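Local atomic coordinates of ribosomal protein L11 methyltransferase (Lactobacillus delbrueckii subsp. bulgaricus ATCC BAA-365, PDB entry 3GRZ), a protein that probably methylates lysine side chains of ribosomal protein L11 with S-adenosyl-L-methionine as methyl donor, this fragment being its C-terminal methyltransferase domain. Residues B[29-34]-B[74-79]; B[147-150]-B[154-157]; B[180-183]-B[188-191]; B[47-52]-B[156-161]; B[140-145]-B[169-174]. All coordinates share one frame; numbering follows the deposited sequence.

Contact 1: residues B[29-34]-B[74-79]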
# COMPACT_ATOMS: atom_id res chain seq x y z
N GLU B 29 2.36 10.88 9.02
CA GLU B 29 2.71 12.13 8.35
C GLU B 29 1.45 12.91 7.95
O GLU B 29 0.51 12.36 7.35
CB GLU B 29 3.57 11.83 7.13
CG GLU B 29 4.31 13.02 6.58
CD GLU B 29 5.53 13.42 7.41
OE1 GLU B 29 5.62 14.62 7.76
OE2 GLU B 29 6.38 12.55 7.70
N ILE B 30 1.43 14.19 8.29
CA ILE B 30 0.30 15.05 7.93
C ILE B 30 0.73 15.97 6.80
O ILE B 30 1.69 16.73 6.93
CB ILE B 30 -0.21 15.87 9.15
CG1 ILE B 30 -0.61 14.94 10.32
CG2 ILE B 30 -1.37 16.78 8.75
CD1 ILE B 30 -1.56 13.78 9.98
N ILE B 31 0.03 15.87 5.67
CA ILE B 31 0.34 16.75 4.55
C ILE B 31 -0.73 17.83 4.46
O ILE B 31 -1.91 17.54 4.22
CB ILE B 31 0.51 15.97 3.23
CG1 ILE B 31 1.71 15.03 3.34
CG2 ILE B 31 0.67 16.94 2.05
CD1 ILE B 31 1.95 14.21 2.09
N ARG B 32 -0.30 19.07 4.69
CA ARG B 32 -1.18 20.23 4.57
C ARG B 32 -1.25 20.72 3.13
O ARG B 32 -0.24 20.88 2.45
CB ARG B 32 -0.74 21.33 5.53
CG ARG B 32 -0.80 20.87 6.98
CD ARG B 32 -0.55 21.98 7.99
NE ARG B 32 -0.90 21.53 9.33
CZ ARG B 32 -2.11 21.66 9.87
NH1 ARG B 32 -2.35 21.20 11.09
NH2 ARG B 32 -3.09 22.26 9.19
N LEU B 33 -2.48 20.92 2.65
CA LEU B 33 -2.73 21.44 1.32
C LEU B 33 -3.70 22.62 1.40
O LEU B 33 -4.61 22.63 2.23
CB LEU B 33 -3.33 20.37 0.40
CG LEU B 33 -2.56 19.10 -0.00
CD1 LEU B 33 -3.39 18.30 -0.99
CD2 LEU B 33 -1.19 19.41 -0.60
N ASP B 34 -3.51 23.61 0.53
CA ASP B 34 -4.36 24.80 0.48
C ASP B 34 -5.42 24.60 -0.61
O ASP B 34 -5.09 24.57 -1.79
CB ASP B 34 -3.50 26.05 0.25
CG ASP B 34 -4.31 27.37 0.28
OD1 ASP B 34 -5.57 27.36 0.26
OD2 ASP B 34 -3.67 28.44 0.31
N LEU B 74 1.89 14.30 -4.41
CA LEU B 74 2.76 13.13 -4.53
C LEU B 74 4.25 13.48 -4.42
O LEU B 74 5.01 12.72 -3.81
CB LEU B 74 2.47 12.35 -5.81
CG LEU B 74 1.04 11.82 -6.03
CD1 LEU B 74 0.96 11.08 -7.36
CD2 LEU B 74 0.55 10.94 -4.88
N ALA B 75 4.65 14.63 -4.97
CA ALA B 75 6.03 15.10 -4.81
C ALA B 75 6.34 15.33 -3.33
O ALA B 75 7.40 14.93 -2.84
CB ALA B 75 6.27 16.39 -5.62
N ILE B 76 5.40 15.94 -2.62
CA ILE B 76 5.56 16.21 -1.18
C ILE B 76 5.64 14.91 -0.37
O ILE B 76 6.48 14.76 0.50
CB ILE B 76 4.41 17.12 -0.67
CG1 ILE B 76 4.57 18.53 -1.25
CG2 ILE B 76 4.36 17.17 0.88
CD1 ILE B 76 3.25 19.34 -1.25
N ALA B 77 4.74 13.97 -0.65
CA ALA B 77 4.73 12.69 0.01
C ALA B 77 6.01 11.90 -0.24
O ALA B 77 6.56 11.31 0.68
CB ALA B 77 3.55 11.90 -0.44
N ALA B 78 6.48 11.91 -1.49
CA ALA B 78 7.74 11.25 -1.82
C ALA B 78 8.89 11.84 -1.02
O ALA B 78 9.72 11.09 -0.50
CB ALA B 78 8.02 11.36 -3.33
N HIS B 79 8.93 13.18 -0.89
CA HIS B 79 9.99 13.87 -0.13
C HIS B 79 9.96 13.42 1.33
O HIS B 79 11.00 13.08 1.90
CB HIS B 79 9.84 15.39 -0.24
CG HIS B 79 10.94 16.16 0.42
ND1 HIS B 79 10.95 16.43 1.78
CD2 HIS B 79 12.06 16.73 -0.08
CE1 HIS B 79 12.04 17.12 2.08
NE2 HIS B 79 12.72 17.32 0.97
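Ile31, from the strand 29-33, meets Ile76 and Ala77 of the helix 73-80 in a contact made entirely of hydrocarbon. The two isoleucines touch through their branch methyls, Ile31 CG2 lying 3.9 Å from Ile76 CG2, and their side chains cross obliquely. The longer arm of Ile31 takes the neighbouring position: CG1 is anti to the carbonyl carbon (chi1 -64°) and the chain is extended beyond it, which brings Ile31 CD1 to 3.8 Å from Ala77 CB. The same methyl lies as close to Ala77 CA, so it rests against the helix backbone where the alanine is small. Leu33 adds a slacker touch, with CD2 4.5 Å from Ile76 CD1. Strand and helix run nearly antiparallel (151°), their axes 9.8 Å apart.

Polar groups work around this contact, with partners elsewhere. Glu29 forms a salt bridge with Lys80 at the end of the helix, while the backbone of Ile31 is bonded to Ala13 and Val15 of the strand 12-16. The small sheet at the start of this fragment is thereby set against the helix that follows strand 63-67 and its glycine-rich turn, a feature of Rossmann-like methyltransferases. With branched methyls and an alanine as the touching surfaces, the join rests on dispersion and the exclusion of water, and the fit of those methyls sets its position.

Contact 2: residues B[147-150]-B[154-157]; sequences SHLN and QVIF
Leu149 and Gln154 are the residues nearest each other across this contact, with 7.6 Å between Leu149 CA and Gln154 CA, a spacing too wide for paired strands. The two segments bond instead to a common neighbour: His148 and Asn150 to Phe126, and Gln154 to Asp127 and Ile129, all in strand 126-132. The segment 147-150 therefore approaches the strand 153-161 through a side chain and not through its peptides.

That side chain is Leu149, whose two methyls divide the work. CD1 comes over the backbone of Gln154, 3.5 Å from Gln154 O and 3.9 Å from Gln154 N, so the part of Gln154 that is covered is main chain, while its amide-bearing arm leads off elsewhere. CD2 packs against Val155 CG2 at 3.7 Å, and Leu149 CD1 also lies near that methyl. Leu149 has CG roughly anti to its backbone nitrogen (chi1 -151°), which carries both methyls across to the strand. In Val155 the touching branch, CG2, stands beside the backbone nitrogen. Ile129 and Arg195 add to the surroundings of Leu149, while Val155 also packs on Ile193 in the strand 188-195 and on Leu145 of the helix 135-145, so the pair is buried.

Strand 126-132, helix 135-145 and strand 153-161 form a beta-alpha-beta crossover between adjacent parallel strands. Leu149 lies in the link from the helix back to strand 153-161, packed on the Rossmann-like sheet of a class I methyltransferase.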
# COMPACT_ATOMS: atom_id res chain seq x y z
N SER B 147 14.14 6.55 -21.63
CA SER B 147 15.27 7.50 -21.61
C SER B 147 15.40 8.35 -20.32
O SER B 147 16.39 9.05 -20.15
CB SER B 147 15.22 8.42 -22.83
OG SER B 147 14.00 9.15 -22.88
N HIS B 148 14.40 8.28 -19.44
CA HIS B 148 14.44 9.03 -18.18
C HIS B 148 14.44 8.12 -16.96
O HIS B 148 14.18 8.56 -15.85
CB HIS B 148 13.26 10.01 -18.09
CG HIS B 148 13.28 11.07 -19.14
ND1 HIS B 148 12.67 10.91 -20.37
CD2 HIS B 148 13.83 12.30 -19.15
CE1 HIS B 148 12.85 12.01 -21.09
NE2 HIS B 148 13.55 12.87 -20.37
N LEU B 149 14.75 6.84 -17.17
CA LEU B 149 14.70 5.87 -16.09
C LEU B 149 16.05 5.21 -15.92
O LEU B 149 16.59 4.66 -16.89
CB LEU B 149 13.60 4.84 -16.40
CG LEU B 149 12.82 4.09 -15.33
CD1 LEU B 149 12.21 4.99 -14.23
CD2 LEU B 149 11.75 3.26 -16.03
N ASN B 150 16.59 5.26 -14.70
CA ASN B 150 17.81 4.52 -14.35
C ASN B 150 17.62 3.01 -14.54
O ASN B 150 16.49 2.53 -14.74
CB ASN B 150 18.22 4.80 -12.89
CG ASN B 150 18.79 6.20 -12.69
OD1 ASN B 150 19.37 6.79 -13.59
ND2 ASN B 150 18.64 6.73 -11.48
N GLN B 154 11.76 2.25 -11.50
CA GLN B 154 10.37 1.85 -11.34
C GLN B 154 9.44 3.00 -11.69
O GLN B 154 9.85 4.16 -11.73
CB GLN B 154 10.13 1.40 -9.90
CG GLN B 154 10.87 0.13 -9.58
CD GLN B 154 10.80 -0.23 -8.13
OE1 GLN B 154 11.58 0.25 -7.31
NE2 GLN B 154 9.87 -1.11 -7.80
N VAL B 155 8.19 2.67 -11.99
CA VAL B 155 7.21 3.64 -12.47
C VAL B 155 5.91 3.37 -11.72
O VAL B 155 5.52 2.21 -11.53
CB VAL B 155 7.03 3.60 -14.03
CG1 VAL B 155 5.95 4.53 -14.49
CG2 VAL B 155 8.32 4.02 -14.76
N ILE B 156 5.26 4.43 -11.24
CA ILE B 156 3.93 4.32 -10.66
C ILE B 156 2.95 5.19 -11.44
O ILE B 156 3.13 6.41 -11.53
CB ILE B 156 3.91 4.75 -9.19
CG1 ILE B 156 4.92 3.91 -8.39
CG2 ILE B 156 2.49 4.65 -8.60
CD1 ILE B 156 5.37 4.58 -7.15
N PHE B 157 1.92 4.56 -12.01
CA PHE B 157 0.83 5.25 -12.68
C PHE B 157 -0.42 5.17 -11.86
O PHE B 157 -0.71 4.13 -11.26
CB PHE B 157 0.49 4.63 -14.04
CG PHE B 157 1.48 4.93 -15.14
CD1 PHE B 157 2.49 5.88 -14.97
CD2 PHE B 157 1.35 4.29 -16.38
CE1 PHE B 157 3.38 6.17 -16.00
CE2 PHE B 157 2.25 4.57 -17.43
CZ PHE B 157 3.27 5.50 -17.23

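Contact 3: residues B[180-183]-B[188-191]; sequences DLKM and WIGL
The peptide groups of Met183 and Gly190 face each other through a pair of antiparallel hydrogen bonds. Met183 N reaches Gly190 O at 2.8 Å, lying in the carbonyl plane. The return bond, from Gly190 N to Met183 O, has the same length, but its donor is tilted 26° from the carbonyl plane. CA-H groups fill in beside these bonds: Ile189 CA lies 3.2 Å from Met183 O, and Leu191 CA 3.3 Å from Leu181 O.

Lys182 and Leu191 form the next, non-hydrogen-bonded pair and share one face of the sheet. Their side chains lie alongside, pointing the same way, with Lys182 CG 3.9 Å from Leu191 CD2; the lysine then bends at chi3 and takes its amine away. Met183 occupies the other face. Its chain bends at chi3 (-76°), bringing CE back over glycine, 4.6 Å from Gly190 CA, where no side chain intervenes. The indole of Trp188, at the end of its segment, turns away to Asn43, Gln45 and Thr46. At the other end, Asp180 and Leu181 both face Ala192 in a classic beta bulge.

The hairpin of strands 177-185 and 188-195 is the antiparallel end of the class I methyltransferase sheet, with strand 153-161 on the inner side of 188-195. Leu165, Ile168 and Leu172 of helix 165-174 cover the Lys182 and Leu191 face. Helix 44-57 lies over the Met183 face, through Leu49. On the outer edge of strand 177-185, Lys182 and Met183 pair antiparallel with a strand of the second subunit, carrying the sheet across the dimer.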
# COMPACT_ATOMS: atom_id res chain seq x y z
N ASP B 180 4.12 -5.03 -12.17
CA ASP B 180 4.43 -5.78 -10.98
C ASP B 180 3.25 -5.83 -10.02
O ASP B 180 3.11 -6.77 -9.23
CB ASP B 180 5.63 -5.15 -10.27
CG ASP B 180 6.84 -5.01 -11.16
OD1 ASP B 180 7.04 -5.84 -12.07
OD2 ASP B 180 7.62 -4.06 -10.94
N LEU B 181 2.40 -4.80 -10.09
CA LEU B 181 1.26 -4.67 -9.19
C LEU B 181 0.17 -3.83 -9.84
O LEU B 181 0.43 -2.75 -10.36
CB LEU B 181 1.67 -4.06 -7.85
CG LEU B 181 0.56 -3.70 -6.85
CD1 LEU B 181 -0.13 -4.93 -6.21
CD2 LEU B 181 1.09 -2.79 -5.77
N LYS B 182 -1.03 -4.38 -9.84
CA LYS B 182 -2.21 -3.71 -10.36
C LYS B 182 -3.17 -3.50 -9.18
O LYS B 182 -3.45 -4.42 -8.42
CB LYS B 182 -2.86 -4.57 -11.44
CG LYS B 182 -4.16 -4.00 -12.01
CD LYS B 182 -4.68 -4.86 -13.16
CE LYS B 182 -5.48 -6.07 -12.65
NZ LYS B 182 -5.83 -7.01 -13.76
N MET B 183 -3.64 -2.27 -9.02
CA MET B 183 -4.58 -1.97 -7.94
C MET B 183 -5.83 -1.38 -8.56
O MET B 183 -5.75 -0.60 -9.49
CB MET B 183 -3.97 -0.97 -6.95
CG MET B 183 -2.85 -1.51 -6.07
SD MET B 183 -2.07 -0.17 -5.10
CE MET B 183 -1.08 0.61 -6.34
N TRP B 188 -11.14 3.10 -10.80
CA TRP B 188 -9.76 3.60 -10.97
C TRP B 188 -8.71 2.53 -10.79
O TRP B 188 -8.82 1.69 -9.91
CB TRP B 188 -9.48 4.75 -10.00
CG TRP B 188 -10.39 5.89 -10.21
CD1 TRP B 188 -11.41 6.30 -9.39
CD2 TRP B 188 -10.41 6.76 -11.35
NE1 TRP B 188 -12.05 7.38 -9.94
CE2 TRP B 188 -11.46 7.69 -11.14
CE3 TRP B 188 -9.64 6.86 -12.52
CZ2 TRP B 188 -11.76 8.70 -12.06
CZ3 TRP B 188 -9.94 7.86 -13.43
CH2 TRP B 188 -10.98 8.77 -13.20
N ILE B 189 -7.67 2.62 -11.60
CA ILE B 189 -6.57 1.67 -11.61
C ILE B 189 -5.27 2.38 -11.27
O ILE B 189 -5.02 3.49 -11.75
CB ILE B 189 -6.41 1.01 -13.02
CG1 ILE B 189 -7.74 0.43 -13.53
CG2 ILE B 189 -5.30 -0.02 -13.05
CD1 ILE B 189 -8.13 -0.88 -12.94
N GLY B 190 -4.46 1.73 -10.44
CA GLY B 190 -3.07 2.14 -10.21
C GLY B 190 -2.13 1.01 -10.58
O GLY B 190 -2.46 -0.16 -10.37
N LEU B 191 -0.97 1.34 -11.12
CA LEU B 191 0.01 0.32 -11.53
C LEU B 191 1.40 0.59 -11.00
O LEU B 191 1.89 1.73 -11.09
CB LEU B 191 0.10 0.23 -13.06
CG LEU B 191 -1.16 0.05 -13.89
CD1 LEU B 191 -0.81 0.24 -15.37
CD2 LEU B 191 -1.77 -1.33 -13.65

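Contact 4: residues B[47-52]-B[156-161]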
# COMPACT_ATOMS: atom_id res chain seq x y z
N THR B 47 -5.19 9.30 -5.72
CA THR B 47 -4.10 9.72 -4.84
C THR B 47 -3.66 8.55 -3.96
O THR B 47 -2.48 8.28 -3.86
CB THR B 47 -4.50 10.97 -4.00
OG1 THR B 47 -4.67 12.07 -4.89
CG2 THR B 47 -3.44 11.34 -2.98
N GLN B 48 -4.62 7.85 -3.34
CA GLN B 48 -4.30 6.72 -2.47
C GLN B 48 -3.57 5.58 -3.23
O GLN B 48 -2.63 5.01 -2.71
CB GLN B 48 -5.56 6.17 -1.80
CG GLN B 48 -5.27 5.02 -0.81
CD GLN B 48 -6.52 4.44 -0.20
OE1 GLN B 48 -7.32 3.79 -0.89
NE2 GLN B 48 -6.72 4.69 1.09
N LEU B 49 -4.01 5.28 -4.46
CA LEU B 49 -3.37 4.20 -5.25
C LEU B 49 -1.92 4.54 -5.52
O LEU B 49 -1.02 3.72 -5.29
CB LEU B 49 -4.15 3.92 -6.55
CG LEU B 49 -5.61 3.46 -6.37
CD1 LEU B 49 -6.25 3.05 -7.69
CD2 LEU B 49 -5.72 2.33 -5.33
N ALA B 50 -1.69 5.78 -5.98
CA ALA B 50 -0.33 6.27 -6.22
C ALA B 50 0.53 6.22 -4.95
O ALA B 50 1.65 5.72 -4.97
CB ALA B 50 -0.36 7.68 -6.82
N MET B 51 -0.03 6.69 -3.83
CA MET B 51 0.66 6.65 -2.53
C MET B 51 1.05 5.27 -2.05
O MET B 51 2.14 5.10 -1.48
CB MET B 51 -0.17 7.34 -1.42
CG MET B 51 -0.23 8.84 -1.51
SD MET B 51 1.40 9.62 -1.47
CE MET B 51 2.27 8.61 -0.24
N LEU B 52 0.16 4.29 -2.24
CA LEU B 52 0.46 2.89 -1.88
C LEU B 52 1.62 2.35 -2.71
O LEU B 52 2.47 1.62 -2.20
CB LEU B 52 -0.77 1.99 -2.04
CG LEU B 52 -1.93 2.23 -1.07
CD1 LEU B 52 -3.14 1.34 -1.40
CD2 LEU B 52 -1.48 2.04 0.38
N ILE B 156 5.26 4.43 -11.24
CA ILE B 156 3.93 4.32 -10.66
C ILE B 156 2.95 5.19 -11.44
O ILE B 156 3.13 6.41 -11.53
CB ILE B 156 3.91 4.75 -9.19
CG1 ILE B 156 4.92 3.91 -8.39
CG2 ILE B 156 2.49 4.65 -8.60
CD1 ILE B 156 5.37 4.58 -7.15
N PHE B 157 1.92 4.56 -12.01
CA PHE B 157 0.83 5.25 -12.68
C PHE B 157 -0.42 5.17 -11.86
O PHE B 157 -0.71 4.13 -11.26
CB PHE B 157 0.49 4.63 -14.04
CG PHE B 157 1.48 4.93 -15.14
CD1 PHE B 157 2.49 5.88 -14.97
CD2 PHE B 157 1.35 4.29 -16.38
CE1 PHE B 157 3.38 6.17 -16.00
CE2 PHE B 157 2.25 4.57 -17.43
CZ PHE B 157 3.27 5.50 -17.23
N SER B 158 -1.18 6.25 -11.85
CA SER B 158 -2.53 6.22 -11.32
C SER B 158 -3.38 7.13 -12.20
O SER B 158 -2.85 7.78 -13.12
CB SER B 158 -2.55 6.68 -9.87
OG SER B 158 -3.80 6.37 -9.29
N GLY B 159 -4.69 7.16 -11.95
CA GLY B 159 -5.62 7.97 -12.74
C GLY B 159 -6.14 7.25 -13.97
O GLY B 159 -6.72 7.87 -14.85
N ILE B 160 -5.93 5.93 -14.03
CA ILE B 160 -6.37 5.11 -15.17
C ILE B 160 -7.79 4.62 -14.95
O ILE B 160 -8.04 3.86 -14.01
CB ILE B 160 -5.45 3.89 -15.39
CG1 ILE B 160 -4.02 4.34 -15.69
CG2 ILE B 160 -5.95 3.00 -16.55
CD1 ILE B 160 -2.95 3.30 -15.34
N ASP B 161 -8.73 5.03 -15.80
CA ASP B 161 -10.07 4.41 -15.80
C ASP B 161 -9.96 2.95 -16.28
O ASP B 161 -9.19 2.68 -17.18
CB ASP B 161 -11.03 5.19 -16.69
CG ASP B 161 -12.43 4.64 -16.64
OD1 ASP B 161 -13.11 4.86 -15.61
OD2 ASP B 161 -12.84 3.96 -17.60
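Ser158 sits directly against Leu49 and Ala50, where the helix 44-57 comes down on the strand 153-161. Its CB packs on Ala50 CB at 3.9 Å, and its hydroxyl oxygen lies 3.7 Å from Leu49 CB. Two residues back along the strand, on the same side, Ile156 turns its branch methyl to the helix backbone: CG2 is 3.9 Å from Ala50 O and 4.0 Å from Ala50 CA. With an alanine and a serine facing each other, the backbones come close, Ala50 CA lying 5.6 Å from Ser158 CA.

A second layer fixes these groups. The hydroxyl of Ser158, held with OG anti to the backbone nitrogen (chi1 -167°), is hydrogen-bonded to Thr46 O, one turn earlier in the helix. Strand 126-132 receives the backbone of Ile156 and Ser158 through Ile129 and Ala131, while Leu74 covers Ala50 from the helix 73-80. Outside these, Leu181 of the second subunit packs on Leu49 and Leu52.

Asn132, which packs on both Ser158 and Thr47, and Thr47 itself are predicted to bind S-adenosyl-L-methionine. The contact thus lies beside the probable cofactor site. The small side chains of Ala50 and Ser158 allow the close spacing, and the buried hydroxyl, satisfied by a helix carbonyl, adds a directional tie between strand and helix.

Contact 5: residues B[140-145]-B[169-174]; sequences DLIPQL and EQALAE
Ile142 carries the packed side of this contact, fitted against Ala171 and Leu172 where the helices 135-145 and 165-174 approach. Three of its side-chain carbons take part, CG2 and CD1 on Ala171, CG1 and CD1 on Leu172. CG2 presses on the helix backbone, 3.5 Å from Ala171 O, a carbonyl that also accepts a hydrogen bond from Asn175 ND2. CD1, at the end of the longer arm, lies 3.8 Å from Ala171 CB and 4.1 Å from Leu172 CG. CG1 meets Leu172 CD2, also at 4.1 Å, and the two side chains cross at about a right angle. Ile142 has CG1 anti to the carbonyl carbon (chi1 -73°), which places CG2 and CD1 over Ala171 together.

Both helices cover the same face of the Rossmann-like sheet, and the residues beneath belong to its strands: Ile142 also packs on Phe157, and Leu172 on Phe177 and Ile179. Leu145, one turn on from Ile142, contributes more to this sheet-facing layer, through Val155 and Phe157, than to the other helix. The helix is kinked at Pro143, whose nitrogen has no hydrogen to give, and Gln144 N and Leu145 N bond three residues back, to Leu141 O and Ile142 O.

The outer side is looser and polar. Gln170 and Glu174, both exposed, bridge one turn of their own helix: Gln170 NE2 donates to Glu174 OE2 over 2.8 Å at 161°, meeting the carboxylate oxygen on its syn side but 28° out of plane. Pro143 and Ala173 are likewise turned to solvent.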
# COMPACT_ATOMS: atom_id res chain seq x y z
N ASP B 140 1.01 9.11 -23.99
CA ASP B 140 2.10 9.97 -24.48
C ASP B 140 3.35 9.90 -23.60
O ASP B 140 4.47 10.07 -24.09
CB ASP B 140 1.63 11.42 -24.62
CG ASP B 140 0.55 11.59 -25.69
OD1 ASP B 140 0.52 10.78 -26.64
OD2 ASP B 140 -0.25 12.54 -25.57
N LEU B 141 3.16 9.64 -22.30
CA LEU B 141 4.28 9.52 -21.37
C LEU B 141 5.05 8.21 -21.56
O LEU B 141 6.27 8.18 -21.41
CB LEU B 141 3.80 9.63 -19.90
CG LEU B 141 4.88 9.53 -18.81
CD1 LEU B 141 5.95 10.65 -18.92
CD2 LEU B 141 4.23 9.54 -17.43
N ILE B 142 4.32 7.13 -21.86
CA ILE B 142 4.94 5.80 -21.94
C ILE B 142 6.25 5.76 -22.79
O ILE B 142 7.28 5.34 -22.26
CB ILE B 142 3.90 4.67 -22.27
CG1 ILE B 142 3.01 4.39 -21.05
CG2 ILE B 142 4.61 3.39 -22.70
CD1 ILE B 142 1.69 3.68 -21.35
N PRO B 143 6.23 6.26 -24.06
CA PRO B 143 7.48 6.20 -24.85
C PRO B 143 8.63 7.10 -24.37
O PRO B 143 9.76 6.97 -24.87
CB PRO B 143 7.04 6.65 -26.25
CG PRO B 143 5.56 6.60 -26.26
CD PRO B 143 5.15 6.87 -24.85
N GLN B 144 8.35 7.98 -23.41
CA GLN B 144 9.38 8.85 -22.82
C GLN B 144 10.05 8.24 -21.60
O GLN B 144 11.09 8.74 -21.17
CB GLN B 144 8.80 10.22 -22.43
CG GLN B 144 8.03 10.93 -23.53
CD GLN B 144 7.80 12.42 -23.23
OE1 GLN B 144 8.19 12.92 -22.18
NE2 GLN B 144 7.17 13.11 -24.17
N LEU B 145 9.47 7.17 -21.05
CA LEU B 145 9.92 6.59 -19.77
C LEU B 145 11.33 6.03 -19.82
O LEU B 145 12.14 6.33 -18.95
CB LEU B 145 8.96 5.51 -19.28
CG LEU B 145 7.55 5.89 -18.81
CD1 LEU B 145 6.74 4.63 -18.56
CD2 LEU B 145 7.61 6.77 -17.54
N GLU B 169 -1.96 -1.26 -20.96
CA GLU B 169 -1.24 -2.54 -20.92
C GLU B 169 -0.50 -2.86 -22.22
O GLU B 169 0.63 -3.34 -22.18
CB GLU B 169 -2.19 -3.68 -20.56
CG GLU B 169 -2.59 -3.72 -19.09
CD GLU B 169 -3.51 -4.88 -18.74
OE1 GLU B 169 -4.27 -5.35 -19.61
OE2 GLU B 169 -3.50 -5.30 -17.56
N GLN B 170 -1.13 -2.57 -23.35
CA GLN B 170 -0.55 -2.85 -24.67
C GLN B 170 0.64 -1.93 -24.93
O GLN B 170 1.71 -2.40 -25.33
CB GLN B 170 -1.61 -2.69 -25.75
CG GLN B 170 -1.30 -3.40 -27.07
CD GLN B 170 -2.20 -2.93 -28.20
OE1 GLN B 170 -3.43 -2.90 -28.07
NE2 GLN B 170 -1.59 -2.56 -29.32
N ALA B 171 0.47 -0.63 -24.67
CA ALA B 171 1.56 0.35 -24.78
C ALA B 171 2.76 0.08 -23.87
O ALA B 171 3.90 0.30 -24.28
CB ALA B 171 1.04 1.75 -24.58
N LEU B 172 2.51 -0.40 -22.65
CA LEU B 172 3.59 -0.80 -21.74
C LEU B 172 4.38 -2.00 -22.30
O LEU B 172 5.61 -1.99 -22.32
CB LEU B 172 3.04 -1.10 -20.33
CG LEU B 172 2.62 0.11 -19.46
CD1 LEU B 172 1.75 -0.33 -18.28
CD2 LEU B 172 3.83 0.91 -18.99
N ALA B 173 3.65 -3.02 -22.75
CA ALA B 173 4.25 -4.23 -23.36
C ALA B 173 5.12 -3.87 -24.56
O ALA B 173 6.26 -4.31 -24.66
CB ALA B 173 3.15 -5.22 -23.76
N GLU B 174 4.57 -3.03 -25.44
CA GLU B 174 5.25 -2.53 -26.64
C GLU B 174 6.53 -1.77 -26.33
O GLU B 174 7.45 -1.76 -27.15
CB GLU B 174 4.32 -1.63 -27.46
CG GLU B 174 3.29 -2.39 -28.29
CD GLU B 174 2.12 -1.53 -28.73
OE1 GLU B 174 2.15 -0.30 -28.51
OE2 GLU B 174 1.16 -2.10 -29.32

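Contact 1 opens first, closing the chain from strand 29-33 to helix 73-80 and joining the small three-stranded sheet to a helix on the flank of the main sheet. Before it closes, helix 44-57 starts contact 4, the longest closure, so the two cross; Met51 and Leu74 bring their helices together. Contact 4 ends on strand 153-161, which contact 2 also uses, the two sharing Ile156 and Phe157. Contact 5 spans residues 140-174: it crosses contact 4 and encloses the short turn of contact 2, with Phe157 packed on its Ile142. Contact 3 comes last, in series, its strand 188-195 bonded to strand 153-161 and touching contact 5 through Leu191 and Leu172.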